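Local coordinates for citrate synthase (Thermotoga maritima, PDB 2P2W), which probably catalyses the condensation of oxaloacetate with acetyl-CoA to give citrate and CoA in the tricarboxylic acid cycle, at residues 246-251 and 293-298; 26-31 and 47-52. One frame throughout, in Å; residues are numbered along the deposited sequence.

How the contacts relate
Followed from the N terminus, the chain closes contact 2 first and contact 1 much later; the two loops stand in series, neither nested nor crossed. Contact 2 joins residues 26-31, at the hairpin turn of a small antiparallel sheet, to 47-52 at the end of helix 42-51, and the 15 residues between them are mostly helical. Contact 1 joins two loops, 246-251 and 293-298, and so closes a longer excursion that carries helices 258-270 and 275-289. The contact centres lie about 26 Å apart, with nearest atoms about 8 Å apart and no touch. Contact 1 bears the predicted active-site His250, whose side chain is about 12 Å, nearest atoms, from that of Tyr28 in contact 2.

Contact 1. Residues 246-251 and 293-298; sequences MGFGHR and KNIYPN
ND2 of Asn298 gives hydrogen bonds to two acceptors: the carbonyl O of Gly249, at 3.0 Å, and a water that also accepts from Gly247 N. The bond to Gly249 O is nearly straight (173°) and lies in both the amide plane of Asn298 and the carbonyl plane, which holds the carboxamide in one rotation. CG of Asn298 stands between its own backbone N and carbonyl carbon (chi1 59°), and this swings the amide over to the 246-251 loop. The backbones meet in a single antiparallel beta bridge, Phe248 and Pro297 forming its non-hydrogen-bonded pair. On its two sides Asn298 N donates to Gly247 O at 2.8 Å, from above the carbonyl plane, and Gly249 N donates to Tyr296 O at 3.0 Å, almost in line with the C=O bond.

Asn298 is also the N-cap of helix 299-309, its OD1 making a weak hydrogen bond with Asp300 N. The same residue thus ties the loop of His250 to the helix start that carries Asp300; both are predicted active-site residues, and His250 NE2 bonds a bound citrate anion, probably from the crystallisation liquor. With an alanine in place of Asn298, Gly249 O would probably lose its amide donor, the water its second protein partner and the helix start its side-chain cap, giving the 246-251 loop more freedom to move.

Gly247 and Gly249 both have backbone angles at which a CB would press on the preceding carbonyl O. Between them the Phe248 ring lies alongside Pro297 and packs on Leu283 and Ile287 of helix 275-289. Ile295 CD1 packs on Phe248 CB at 3.8 Å, and Pro297 CA sits over one ring face in a CH-pi contact, 4.1 Å from the Phe248 ring centroid.

Contact 2. Residues 26-31 and 47-52; sequences LYYRGI and YFLWYG
The ring of Phe48 has Arg29 CD over one face, while Ile31 CD1 approaches it obliquely, 3.6 Å from Phe48 CE2. Arg29 CB also comes close, 3.5 Å from Phe48 CZ. The guanidinium beyond has Gly52 CA over one face and Leu49 O at its edge. Both NE and NH2 of Arg29 donate to that single oxygen, NH2 at 2.7 Å from Leu49 O and almost along its C=O bond, NE at 3.0 Å from Leu49 O and tilted out of the carbonyl plane. An extended chain from CG to NE (chi2 -176°) carries the group across to this carbonyl in the last turn of helix 42-51, where the positive charge probably suits the negative end of the helix dipole. Gly52, with positive phi, is the first to leave helical angles. Leu49 CD2 rests on Tyr28 CB at 3.9 Å.

Tyr28 to Ile31 form a type I' turn, closed by reciprocal backbone hydrogen bonds between its end residues, and this hairpin joins strands 25-28 and 31-32. Tyr28 OH reaches Ile171 O and Glu175 N, Gly30 makes backbone hydrogen bonds to the second subunit, and Tyr28 and Ile31 also pack on Leu36 of helix 33-39, which lies in the chain between the hairpin and helix 42-51.

Contact 1. Residues 246-251 and 293-298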
loop_
_atom_site.group_PDB
_atom_site.type_symbol
_atom_site.label_atom_id
_atom_site.label_comp_id
_atom_site.label_asym_id
_atom_site.label_seq_id
_atom_site.Cartn_x
_atom_site.Cartn_y
_atom_site.Cartn_z
ATOM N N MET A 246 -1.107 18.312 -15.974
ATOM C CA MET A 246 -1.317 16.868 -16.044
ATOM C C MET A 246 -0.982 16.293 -17.420
ATOM O O MET A 246 -1.230 16.924 -18.440
ATOM C CB MET A 246 -2.772 16.550 -15.687
ATOM C CG MET A 246 -3.152 16.887 -14.250
ATOM S SD MET A 246 -2.430 15.732 -13.049
ATOM C CE MET A 246 -2.564 16.703 -11.525
ATOM N N GLY A 247 -0.413 15.091 -17.443
ATOM C CA GLY A 247 -0.069 14.474 -18.710
ATOM C C GLY A 247 1.322 14.832 -19.198
ATOM O O GLY A 247 1.758 14.345 -20.236
ATOM N N PHE A 248 2.015 15.690 -18.457
ATOM C CA PHE A 248 3.372 16.098 -18.819
ATOM C C PHE A 248 4.335 15.897 -17.660
ATOM O O PHE A 248 3.925 15.874 -16.498
ATOM C CB PHE A 248 3.417 17.574 -19.237
ATOM C CG PHE A 248 2.851 17.839 -20.596
ATOM C CD1 PHE A 248 1.477 17.777 -20.819
ATOM C CD2 PHE A 248 3.694 18.148 -21.664
ATOM C CE1 PHE A 248 0.950 18.019 -22.087
ATOM C CE2 PHE A 248 3.175 18.394 -22.937
ATOM C CZ PHE A 248 1.796 18.328 -23.148
ATOM N N GLY A 249 5.615 15.762 -17.988
ATOM C CA GLY A 249 6.630 15.580 -16.967
ATOM C C GLY A 249 6.887 14.132 -16.599
ATOM O O GLY A 249 6.030 13.260 -16.784
ATOM N N HIS A 250 8.081 13.869 -16.077
ATOM C CA HIS A 250 8.443 12.525 -15.670
ATOM C C HIS A 250 9.717 12.578 -14.839
ATOM O O HIS A 250 10.550 13.478 -15.002
ATOM C CB HIS A 250 8.644 11.636 -16.905
ATOM C CG HIS A 250 8.613 10.169 -16.607
ATOM N ND1 HIS A 250 9.710 9.479 -16.134
ATOM C CD2 HIS A 250 7.609 9.265 -16.694
ATOM C CE1 HIS A 250 9.382 8.211 -15.947
ATOM N NE2 HIS A 250 8.112 8.055 -16.278
ATOM N N ARG A 251 9.855 11.614 -13.937
ATOM C CA ARG A 251 11.023 11.537 -13.076
ATOM C C ARG A 251 12.242 11.028 -13.852
ATOM O O ARG A 251 13.367 11.473 -13.616
ATOM C CB ARG A 251 10.720 10.603 -11.892
ATOM C CG ARG A 251 11.917 10.246 -11.007
ATOM C CD ARG A 251 12.529 11.469 -10.349
ATOM N NE ARG A 251 11.576 12.219 -9.530
ATOM C CZ ARG A 251 11.299 11.967 -8.252
ATOM N NH1 ARG A 251 11.899 10.966 -7.611
ATOM N NH2 ARG A 251 10.435 12.741 -7.606
ATOM N N LYS A 293 9.691 24.505 -19.566
ATOM C CA LYS A 293 10.187 23.667 -18.477
ATOM C C LYS A 293 10.881 22.393 -18.943
ATOM O O LYS A 293 11.138 21.492 -18.148
ATOM C CB LYS A 293 9.037 23.309 -17.530
ATOM C CG LYS A 293 8.414 24.515 -16.842
ATOM C CD LYS A 293 7.247 24.119 -15.944
ATOM C CE LYS A 293 7.719 23.598 -14.590
ATOM N NZ LYS A 293 6.642 22.841 -13.894
ATOM N N ASN A 294 11.197 22.329 -20.231
ATOM C CA ASN A 294 11.857 21.164 -20.804
ATOM C C ASN A 294 11.078 19.884 -20.483
ATOM O O ASN A 294 11.678 18.836 -20.254
ATOM C CB ASN A 294 13.289 21.038 -20.266
ATOM C CG ASN A 294 14.096 19.965 -20.986
ATOM O OD1 ASN A 294 14.863 19.230 -20.364
ATOM N ND2 ASN A 294 13.935 19.880 -22.303
ATOM N N ILE A 295 9.750 19.970 -20.448
ATOM C CA ILE A 295 8.934 18.787 -20.169
ATOM C C ILE A 295 8.233 18.298 -21.429
ATOM O O ILE A 295 8.004 19.061 -22.368
ATOM C CB ILE A 295 7.868 19.050 -19.079
ATOM C CG1 ILE A 295 6.891 20.141 -19.535
ATOM C CG2 ILE A 295 8.554 19.421 -17.766
ATOM C CD1 ILE A 295 5.782 20.434 -18.532
ATOM N N TYR A 296 7.897 17.013 -21.440
ATOM C CA TYR A 296 7.240 16.403 -22.583
ATOM C C TYR A 296 6.025 15.605 -22.131
ATOM O O TYR A 296 5.824 15.387 -20.936
ATOM C CB TYR A 296 8.206 15.465 -23.305
ATOM C CG TYR A 296 9.447 16.141 -23.837
ATOM C CD1 TYR A 296 10.458 16.569 -22.976
ATOM C CD2 TYR A 296 9.608 16.357 -25.205
ATOM C CE1 TYR A 296 11.603 17.200 -23.468
ATOM C CE2 TYR A 296 10.745 16.982 -25.705
ATOM C CZ TYR A 296 11.737 17.401 -24.833
ATOM O OH TYR A 296 12.861 18.019 -25.335
ATOM N N PRO A 297 5.191 15.171 -23.085
ATOM C CA PRO A 297 4.012 14.392 -22.709
ATOM C C PRO A 297 4.434 13.048 -22.123
ATOM O O PRO A 297 5.448 12.484 -22.537
ATOM C CB PRO A 297 3.283 14.192 -24.038
ATOM C CG PRO A 297 3.763 15.246 -24.999
ATOM C CD PRO A 297 5.178 15.494 -24.524
ATOM N N ASN A 298 3.690 12.560 -21.135
ATOM C CA ASN A 298 3.969 11.238 -20.598
ATOM C C ASN A 298 2.758 10.419 -21.053
ATOM O O ASN A 298 1.786 10.981 -21.576
ATOM C CB ASN A 298 4.134 11.233 -19.067
ATOM C CG ASN A 298 2.911 11.735 -18.330
ATOM O OD1 ASN A 298 1.782 11.342 -18.621
ATOM N ND2 ASN A 298 3.137 12.597 -17.347
HETATM O O HOH W 1 1.111 13.356 -15.508
#

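Contact 2. Residues 26-31 and 47-52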
loop_
_atom_site.group_PDB
_atom_site.type_symbol
_atom_site.label_atom_id
_atom_site.label_comp_id
_atom_site.label_asym_id
_atom_site.label_seq_id
_atom_site.Cartn_x
_atom_site.Cartn_y
_atom_site.Cartn_z
ATOM N N LEU A 26 12.139 2.308 -23.861
ATOM C CA LEU A 26 11.672 1.394 -22.821
ATOM C C LEU A 26 11.755 -0.021 -23.370
ATOM O O LEU A 26 11.344 -0.277 -24.501
ATOM C CB LEU A 26 10.222 1.714 -22.437
ATOM C CG LEU A 26 9.568 0.795 -21.401
ATOM C CD1 LEU A 26 10.306 0.910 -20.069
ATOM C CD2 LEU A 26 8.102 1.183 -21.236
ATOM N N TYR A 27 12.283 -0.936 -22.563
ATOM C CA TYR A 27 12.435 -2.324 -22.984
ATOM C C TYR A 27 11.928 -3.292 -21.920
ATOM O O TYR A 27 12.105 -3.056 -20.729
ATOM C CB TYR A 27 13.917 -2.637 -23.237
ATOM C CG TYR A 27 14.632 -1.647 -24.128
ATOM C CD1 TYR A 27 15.198 -0.491 -23.595
ATOM C CD2 TYR A 27 14.739 -1.861 -25.500
ATOM C CE1 TYR A 27 15.857 0.429 -24.402
ATOM C CE2 TYR A 27 15.398 -0.947 -26.322
ATOM C CZ TYR A 27 15.955 0.194 -25.765
ATOM O OH TYR A 27 16.620 1.091 -26.564
ATOM N N TYR A 28 11.291 -4.373 -22.360
ATOM C CA TYR A 28 10.822 -5.416 -21.452
ATOM C C TYR A 28 11.798 -6.565 -21.688
ATOM O O TYR A 28 11.829 -7.143 -22.778
ATOM C CB TYR A 28 9.413 -5.887 -21.815
ATOM C CG TYR A 28 8.291 -4.916 -21.502
ATOM C CD1 TYR A 28 8.536 -3.693 -20.868
ATOM C CD2 TYR A 28 6.972 -5.235 -21.834
ATOM C CE1 TYR A 28 7.483 -2.807 -20.574
ATOM C CE2 TYR A 28 5.924 -4.366 -21.548
ATOM C CZ TYR A 28 6.184 -3.157 -20.919
ATOM O OH TYR A 28 5.139 -2.301 -20.650
ATOM N N ARG A 29 12.597 -6.884 -20.676
ATOM C CA ARG A 29 13.589 -7.948 -20.789
ATOM C C ARG A 29 14.345 -7.906 -22.123
ATOM O O ARG A 29 14.532 -8.934 -22.781
ATOM C CB ARG A 29 12.929 -9.320 -20.588
ATOM C CG ARG A 29 12.466 -9.571 -19.148
ATOM C CD ARG A 29 11.900 -10.976 -18.972
ATOM N NE ARG A 29 11.226 -11.162 -17.687
ATOM C CZ ARG A 29 11.846 -11.274 -16.514
ATOM N NH1 ARG A 29 13.170 -11.218 -16.447
ATOM N NH2 ARG A 29 11.137 -11.454 -15.406
ATOM N N GLY A 30 14.763 -6.706 -22.524
ATOM C CA GLY A 30 15.531 -6.553 -23.753
ATOM C C GLY A 30 14.797 -6.204 -25.041
ATOM O O GLY A 30 15.425 -5.769 -26.014
ATOM N N ILE A 31 13.484 -6.389 -25.066
ATOM C CA ILE A 31 12.707 -6.092 -26.264
ATOM C C ILE A 31 12.020 -4.732 -26.159
ATOM O O ILE A 31 11.393 -4.417 -25.143
ATOM C CB ILE A 31 11.628 -7.177 -26.510
ATOM C CG1 ILE A 31 12.291 -8.551 -26.639
ATOM C CG2 ILE A 31 10.839 -6.857 -27.776
ATOM C CD1 ILE A 31 11.309 -9.684 -26.924
ATOM N N TYR A 47 3.322 -13.360 -20.365
ATOM C CA TYR A 47 4.075 -14.603 -20.241
ATOM C C TYR A 47 5.560 -14.252 -20.252
ATOM O O TYR A 47 6.338 -14.729 -19.423
ATOM C CB TYR A 47 3.766 -15.526 -21.420
ATOM C CG TYR A 47 4.488 -16.854 -21.365
ATOM C CD1 TYR A 47 5.835 -16.956 -21.722
ATOM C CD2 TYR A 47 3.832 -18.004 -20.942
ATOM C CE1 TYR A 47 6.508 -18.177 -21.659
ATOM C CE2 TYR A 47 4.493 -19.228 -20.877
ATOM C CZ TYR A 47 5.829 -19.307 -21.236
ATOM O OH TYR A 47 6.475 -20.519 -21.179
ATOM N N PHE A 48 5.939 -13.406 -21.203
ATOM C CA PHE A 48 7.324 -12.978 -21.358
ATOM C C PHE A 48 7.851 -12.279 -20.105
ATOM O O PHE A 48 8.979 -12.520 -19.677
ATOM C CB PHE A 48 7.439 -12.054 -22.574
ATOM C CG PHE A 48 8.837 -11.583 -22.856
ATOM C CD1 PHE A 48 9.905 -12.474 -22.834
ATOM C CD2 PHE A 48 9.081 -10.252 -23.174
ATOM C CE1 PHE A 48 11.200 -12.046 -23.124
ATOM C CE2 PHE A 48 10.371 -9.812 -23.468
ATOM C CZ PHE A 48 11.433 -10.714 -23.442
ATOM N N LEU A 49 7.031 -11.416 -19.514
ATOM C CA LEU A 49 7.443 -10.702 -18.309
ATOM C C LEU A 49 7.613 -11.634 -17.105
ATOM O O LEU A 49 8.571 -11.504 -16.347
ATOM C CB LEU A 49 6.434 -9.596 -17.979
ATOM C CG LEU A 49 6.505 -8.367 -18.891
ATOM C CD1 LEU A 49 5.344 -7.419 -18.606
ATOM C CD2 LEU A 49 7.840 -7.663 -18.670
ATOM N N TRP A 50 6.690 -12.580 -16.938
ATOM C CA TRP A 50 6.747 -13.515 -15.815
ATOM C C TRP A 50 7.738 -14.668 -15.968
ATOM O O TRP A 50 8.391 -15.054 -15.001
ATOM C CB TRP A 50 5.361 -14.119 -15.538
ATOM C CG TRP A 50 4.427 -13.226 -14.775
ATOM C CD1 TRP A 50 4.728 -12.466 -13.678
ATOM C CD2 TRP A 50 3.029 -13.038 -15.021
ATOM N NE1 TRP A 50 3.601 -11.817 -13.225
ATOM C CE2 TRP A 50 2.545 -12.149 -14.032
ATOM C CE3 TRP A 50 2.136 -13.535 -15.982
ATOM C CZ2 TRP A 50 1.205 -11.745 -13.977
ATOM C CZ3 TRP A 50 0.802 -13.134 -15.927
ATOM C CH2 TRP A 50 0.351 -12.245 -14.928
ATOM N N TYR A 51 7.846 -15.218 -17.173
ATOM C CA TYR A 51 8.731 -16.360 -17.403
ATOM C C TYR A 51 10.110 -16.065 -17.970
ATOM O O TYR A 51 10.992 -16.921 -17.919
ATOM C CB TYR A 51 8.012 -17.386 -18.278
ATOM C CG TYR A 51 6.856 -18.048 -17.562
ATOM C CD1 TYR A 51 7.076 -19.079 -16.646
ATOM C CD2 TYR A 51 5.545 -17.617 -17.767
ATOM C CE1 TYR A 51 6.020 -19.664 -15.953
ATOM C CE2 TYR A 51 4.485 -18.193 -17.080
ATOM C CZ TYR A 51 4.729 -19.215 -16.174
ATOM O OH TYR A 51 3.678 -19.788 -15.495
ATOM N N GLY A 52 10.301 -14.869 -18.514
ATOM C CA GLY A 52 11.605 -14.508 -19.050
ATOM C C GLY A 52 11.927 -14.948 -20.467
ATOM O O GLY A 52 13.053 -14.775 -20.930
#